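Local coordinates for cell envelope-related transcriptional attenuator domain-containing protein (Streptococcus agalactiae, PDB 3OKZ) that is of unknown function but belongs to the LytR/CpsA/Psr family, whose members probably attach glycopolymers to the Gram-positive cell envelope, at residues A[177-180]-A[181-185]; A[202-205]-A[206-210]. All coordinates share one frame; numbering follows the deposited sequence.

Interaction 1 (A[177-180]-A[181-185])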
loop_
_atom_site.group_PDB
_atom_site.type_symbol
_atom_site.label_atom_id
_atom_site.label_comp_id
_atom_site.label_asym_id
_atom_site.label_seq_id
_atom_site.Cartn_x
_atom_site.Cartn_y
_atom_site.Cartn_z
ATOM N N GLU A 177 13.857 -12.412 -4.390
ATOM C CA GLU A 177 13.644 -11.215 -3.572
ATOM C C GLU A 177 12.375 -11.293 -2.726
ATOM O O GLU A 177 12.018 -10.340 -2.033
ATOM C CB GLU A 177 13.595 -9.978 -4.463
ATOM C CG GLU A 177 14.859 -9.770 -5.276
ATOM C CD GLU A 177 14.574 -9.100 -6.608
ATOM O OE1 GLU A 177 13.920 -9.739 -7.473
ATOM O OE2 GLU A 177 14.996 -7.937 -6.787
ATOM N N GLY A 178 11.697 -12.433 -2.785
ATOM C CA GLY A 178 10.491 -12.610 -2.001
ATOM C C GLY A 178 9.570 -11.412 -1.982
ATOM O O GLY A 178 9.360 -10.777 -3.011
ATOM N N ASP A 179 9.047 -11.082 -0.804
ATOM C CA ASP A 179 8.103 -9.980 -0.659
ATOM C C ASP A 179 8.585 -8.622 -1.130
ATOM O O ASP A 179 7.790 -7.705 -1.283
ATOM C CB ASP A 179 7.625 -9.878 0.790
ATOM C CG ASP A 179 6.226 -9.281 0.903
ATOM O OD1 ASP A 179 5.299 -9.813 0.250
ATOM O OD2 ASP A 179 6.050 -8.287 1.644
ATOM N N TYR A 180 9.880 -8.475 -1.369
ATOM C CA TYR A 180 10.396 -7.194 -1.846
ATOM C C TYR A 180 10.322 -7.149 -3.356
ATOM O O TYR A 180 10.091 -6.089 -3.947
ATOM C CB TYR A 180 11.825 -6.974 -1.338
ATOM C CG TYR A 180 11.831 -6.831 0.169
ATOM C CD1 TYR A 180 10.998 -5.897 0.792
ATOM C CD2 TYR A 180 12.611 -7.655 0.974
ATOM C CE1 TYR A 180 10.936 -5.791 2.166
ATOM C CE2 TYR A 180 12.555 -7.556 2.364
ATOM C CZ TYR A 180 11.715 -6.620 2.950
ATOM O OH TYR A 180 11.658 -6.490 4.319
ATOM N N GLY A 181 10.507 -8.313 -3.974
ATOM C CA GLY A 181 10.407 -8.410 -5.417
ATOM C C GLY A 181 8.930 -8.193 -5.673
ATOM O O GLY A 181 8.524 -7.305 -6.430
ATOM N N ARG A 182 8.125 -8.995 -4.985
ATOM C CA ARG A 182 6.674 -8.933 -5.086
ATOM C C ARG A 182 6.142 -7.506 -4.973
ATOM O O ARG A 182 5.163 -7.149 -5.632
ATOM C CB ARG A 182 6.042 -9.785 -3.990
ATOM C CG ARG A 182 4.540 -9.653 -3.912
ATOM C CD ARG A 182 3.941 -10.563 -2.844
ATOM N NE ARG A 182 2.484 -10.487 -2.877
ATOM C CZ ARG A 182 1.683 -10.924 -1.913
ATOM N NH1 ARG A 182 2.196 -11.483 -0.821
ATOM N NH2 ARG A 182 0.369 -10.788 -2.042
ATOM N N GLN A 183 6.776 -6.693 -4.130
ATOM C CA GLN A 183 6.332 -5.314 -3.965
ATOM C C GLN A 183 6.735 -4.380 -5.095
ATOM O O GLN A 183 5.964 -3.490 -5.461
ATOM C CB GLN A 183 6.802 -4.758 -2.622
ATOM C CG GLN A 183 5.909 -5.233 -1.485
ATOM C CD GLN A 183 6.416 -4.814 -0.150
ATOM O OE1 GLN A 183 7.455 -5.274 0.279
ATOM N NE2 GLN A 183 5.694 -3.926 0.520
ATOM N N LYS A 184 7.925 -4.579 -5.662
ATOM C CA LYS A 184 8.359 -3.721 -6.764
ATOM C C LYS A 184 7.281 -3.912 -7.822
ATOM O O LYS A 184 6.727 -2.959 -8.350
ATOM C CB LYS A 184 9.726 -4.183 -7.291
ATOM C CG LYS A 184 10.583 -3.092 -7.919
ATOM C CD LYS A 184 11.082 -2.101 -6.877
ATOM C CE LYS A 184 11.832 -0.925 -7.521
ATOM N NZ LYS A 184 12.214 0.162 -6.552
ATOM N N ARG A 185 6.953 -5.164 -8.098
ATOM C CA ARG A 185 5.933 -5.459 -9.085
ATOM C C ARG A 185 4.591 -4.837 -8.704
ATOM O O ARG A 185 3.864 -4.348 -9.564
ATOM C CB ARG A 185 5.797 -6.981 -9.271
ATOM C CG ARG A 185 6.746 -7.569 -10.304
ATOM C CD ARG A 185 6.719 -9.089 -10.300
ATOM N NE ARG A 185 7.564 -9.623 -9.235
ATOM C CZ ARG A 185 7.184 -10.550 -8.363
ATOM N NH1 ARG A 185 5.963 -11.064 -8.427
ATOM N NH2 ARG A 185 8.015 -10.941 -7.410
#
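Backbone bonds between Glu177-Tyr180 and Gly181-Arg185 wind the first turns of helix 178-200. Gly181 N donates to Glu177 O at 3.2 Å, standing well above the plane of that carbonyl, whose oxygen also takes Tyr180 N from the same face. The next rung is straighter: Arg182 N reaches Gly178 O at 2.9 Å with an N-H...O angle of 172°. Lys184 N to Tyr180 O carries the pattern on, whereas Gln183 N to Asp179 O is weak. Gly178 has a positive phi, which favours glycine, just ahead of the well-bonded turns.

Among charged groups, Asp179 and Arg182 form a long salt bridge, OD1 to NH1 3.7 Å, with carboxylate and guanidinium planes 78° apart. Arg182 reaches it on an extended chain whose CG lies anti to the backbone N (chi1 173°). Both side chains are buried, and long, weak ion pairs also link Arg182 to Asp43 and Asp179 to Arg172. With Arg64 and Arg170 also close, this is consistent with the arginine-lined pocket that binds the polyprenyl pyrophosphate head group in LytR/CpsA/Psr relatives.

Nonpolar contact is slight: Glu177 CB rests 3.7 Å from Gly181 CA, while the carboxylate of Glu177 pairs with Lys135. Within the family domain, this helix start lies against the central sheet: the Tyr180 side chain touches Gln245 and Lys247 of strand 241-252, and its hydroxyl hydrogen-bonds Gln260 on edge strand 258-261.

Interaction 2 (A[202-205]-A[206-210])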
loop_
_atom_site.group_PDB
_atom_site.type_symbol
_atom_site.label_atom_id
_atom_site.label_comp_id
_atom_site.label_asym_id
_atom_site.label_seq_id
_atom_site.Cartn_x
_atom_site.Cartn_y
_atom_site.Cartn_z
ATOM N N SER A 202 -9.155 12.719 -19.711
ATOM C CA SER A 202 -10.545 12.999 -19.979
ATOM C C SER A 202 -11.242 12.844 -18.647
ATOM O O SER A 202 -11.111 11.810 -18.000
ATOM C CB SER A 202 -11.084 11.986 -20.982
ATOM O OG SER A 202 -12.398 12.297 -21.405
ATOM N N ILE A 203 -11.962 13.877 -18.214
ATOM C CA ILE A 203 -12.663 13.786 -16.940
ATOM C C ILE A 203 -13.819 12.811 -17.121
ATOM O O ILE A 203 -14.257 12.160 -16.177
ATOM C CB ILE A 203 -13.171 15.174 -16.459
ATOM C CG1 ILE A 203 -13.791 15.049 -15.063
ATOM C CG2 ILE A 203 -14.196 15.717 -17.416
ATOM C CD1 ILE A 203 -12.872 14.424 -14.023
ATOM N N SER A 204 -14.290 12.702 -18.358
ATOM C CA SER A 204 -15.372 11.782 -18.690
ATOM C C SER A 204 -14.805 10.373 -18.531
ATOM O O SER A 204 -15.392 9.508 -17.870
ATOM C CB SER A 204 -15.829 11.999 -20.136
ATOM O OG SER A 204 -16.904 11.143 -20.481
ATOM N N SER A 205 -13.647 10.159 -19.137
ATOM C CA SER A 205 -13.009 8.866 -19.034
ATOM C C SER A 205 -12.744 8.525 -17.568
ATOM O O SER A 205 -12.865 7.371 -17.178
ATOM C CB SER A 205 -11.702 8.859 -19.827
ATOM O OG SER A 205 -11.969 8.980 -21.211
ATOM N N TYR A 206 -12.407 9.523 -16.752
ATOM C CA TYR A 206 -12.133 9.264 -15.339
ATOM C C TYR A 206 -13.380 8.803 -14.598
ATOM O O TYR A 206 -13.349 7.800 -13.879
ATOM C CB TYR A 206 -11.574 10.507 -14.632
ATOM C CG TYR A 206 -10.309 11.039 -15.238
ATOM C CD1 TYR A 206 -9.322 10.169 -15.710
ATOM C CD2 TYR A 206 -10.087 12.408 -15.336
ATOM C CE1 TYR A 206 -8.141 10.654 -16.269
ATOM C CE2 TYR A 206 -8.911 12.904 -15.890
ATOM C CZ TYR A 206 -7.942 12.022 -16.355
ATOM O OH TYR A 206 -6.769 12.507 -16.888
ATOM N N LYS A 207 -14.472 9.545 -14.765
ATOM C CA LYS A 207 -15.718 9.200 -14.099
ATOM C C LYS A 207 -16.045 7.741 -14.358
ATOM O O LYS A 207 -16.339 6.987 -13.438
ATOM C CB LYS A 207 -16.867 10.062 -14.621
ATOM C CG LYS A 207 -16.851 11.504 -14.142
ATOM C CD LYS A 207 -18.184 12.174 -14.444
ATOM C CE LYS A 207 -18.239 13.591 -13.913
ATOM N NZ LYS A 207 -19.560 14.206 -14.199
ATOM N N LYS A 208 -15.971 7.357 -15.627
ATOM C CA LYS A 208 -16.287 5.999 -16.041
ATOM C C LYS A 208 -15.417 4.984 -15.330
ATOM O O LYS A 208 -15.891 3.954 -14.868
ATOM C CB LYS A 208 -16.127 5.851 -17.558
ATOM C CG LYS A 208 -17.188 6.583 -18.391
ATOM C CD LYS A 208 -17.287 5.996 -19.805
ATOM C CE LYS A 208 -18.362 6.680 -20.646
ATOM N NZ LYS A 208 -18.021 8.083 -21.023
ATOM N N ILE A 209 -14.136 5.291 -15.231
ATOM C CA ILE A 209 -13.213 4.392 -14.582
ATOM C C ILE A 209 -13.457 4.258 -13.085
ATOM O O ILE A 209 -13.527 3.138 -12.572
ATOM C CB ILE A 209 -11.767 4.833 -14.849
ATOM C CG1 ILE A 209 -11.455 4.590 -16.330
ATOM C CG2 ILE A 209 -10.799 4.079 -13.939
ATOM C CD1 ILE A 209 -10.108 5.094 -16.790
ATOM N N LEU A 210 -13.610 5.372 -12.378
ATOM C CA LEU A 210 -13.826 5.279 -10.937
ATOM C C LEU A 210 -15.151 4.636 -10.572
ATOM O O LEU A 210 -15.337 4.197 -9.445
ATOM C CB LEU A 210 -13.697 6.655 -10.275
ATOM C CG LEU A 210 -12.299 7.298 -10.372
ATOM C CD1 LEU A 210 -12.263 8.558 -9.523
ATOM C CD2 LEU A 210 -11.216 6.322 -9.903
#
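Four successive i to i+4 bonds tie Ser202-Ser205 to Tyr206-Leu210, the evidence for a regular alpha-helical start to helix 203-212. Tyr206 N donates to Ser202 O at 2.9 Å and Lys207 N to Ile203 O at 3.0 Å. Lys208 N to Ser204 O is nearly linear at the hydrogen, 171°, and Ile209 N to Ser205 O completes the set. Ser202 is the N-cap: its OG accepts a weak bond from Ser205 N at 3.4 Å, so one residue meets two amides of the first turn, one through its hydroxyl and one through its carbonyl.

The Tyr206 ring folds back over this cap. Its CG lies anti to the carbonyl carbon (chi1 -58°), which swings the ring toward the helix start and brings one face against the Ser202 backbone. Ser202 O lies over that face, while Ser202 C sits 3.5 Å above the ring plane and offset toward the rim. Ile203 approaches the same ring differently, its CD1 in the ring plane at the edge, and the two side chains cross at about a right angle. Beyond the cap, the Tyr206 hydroxyl makes weak hydrogen bonds with Leu198 O and Lys235 NZ, and the ring touches Ile197, both Ile197 and Leu198 belonging to the preceding helix 178-200. Ile203 also packs on Ile228 and Leu232 of helix 228-232, while the buried Ile209 meets Leu200, so this short surface helix is joined to two others through its apolar side chains. On the exposed flank, Lys208 bends at its last torsion (chi4 70°), placing NZ 3.3 Å from Ser204 OG.

Interaction 1 and interaction 2 lie in series along the chain, each at the N-terminal start of one of two consecutive helices, 178-200 and 203-212. Their centres are 31 Å apart and their nearest atoms about 17 Å, so the two do not touch; the connection runs through helix 178-200, whose C-terminal end meets side chains of interaction 2. Burial separates them too: four of eight touching residues are buried in interaction 1, one of eight in interaction 2. Arg182 stands beside Arg64 and in a long, weak ion pair with Asp43, so interaction 1 probably borders the family's pyrophosphate-binding pocket, as in LCP relatives; interaction 2 lies well away from it.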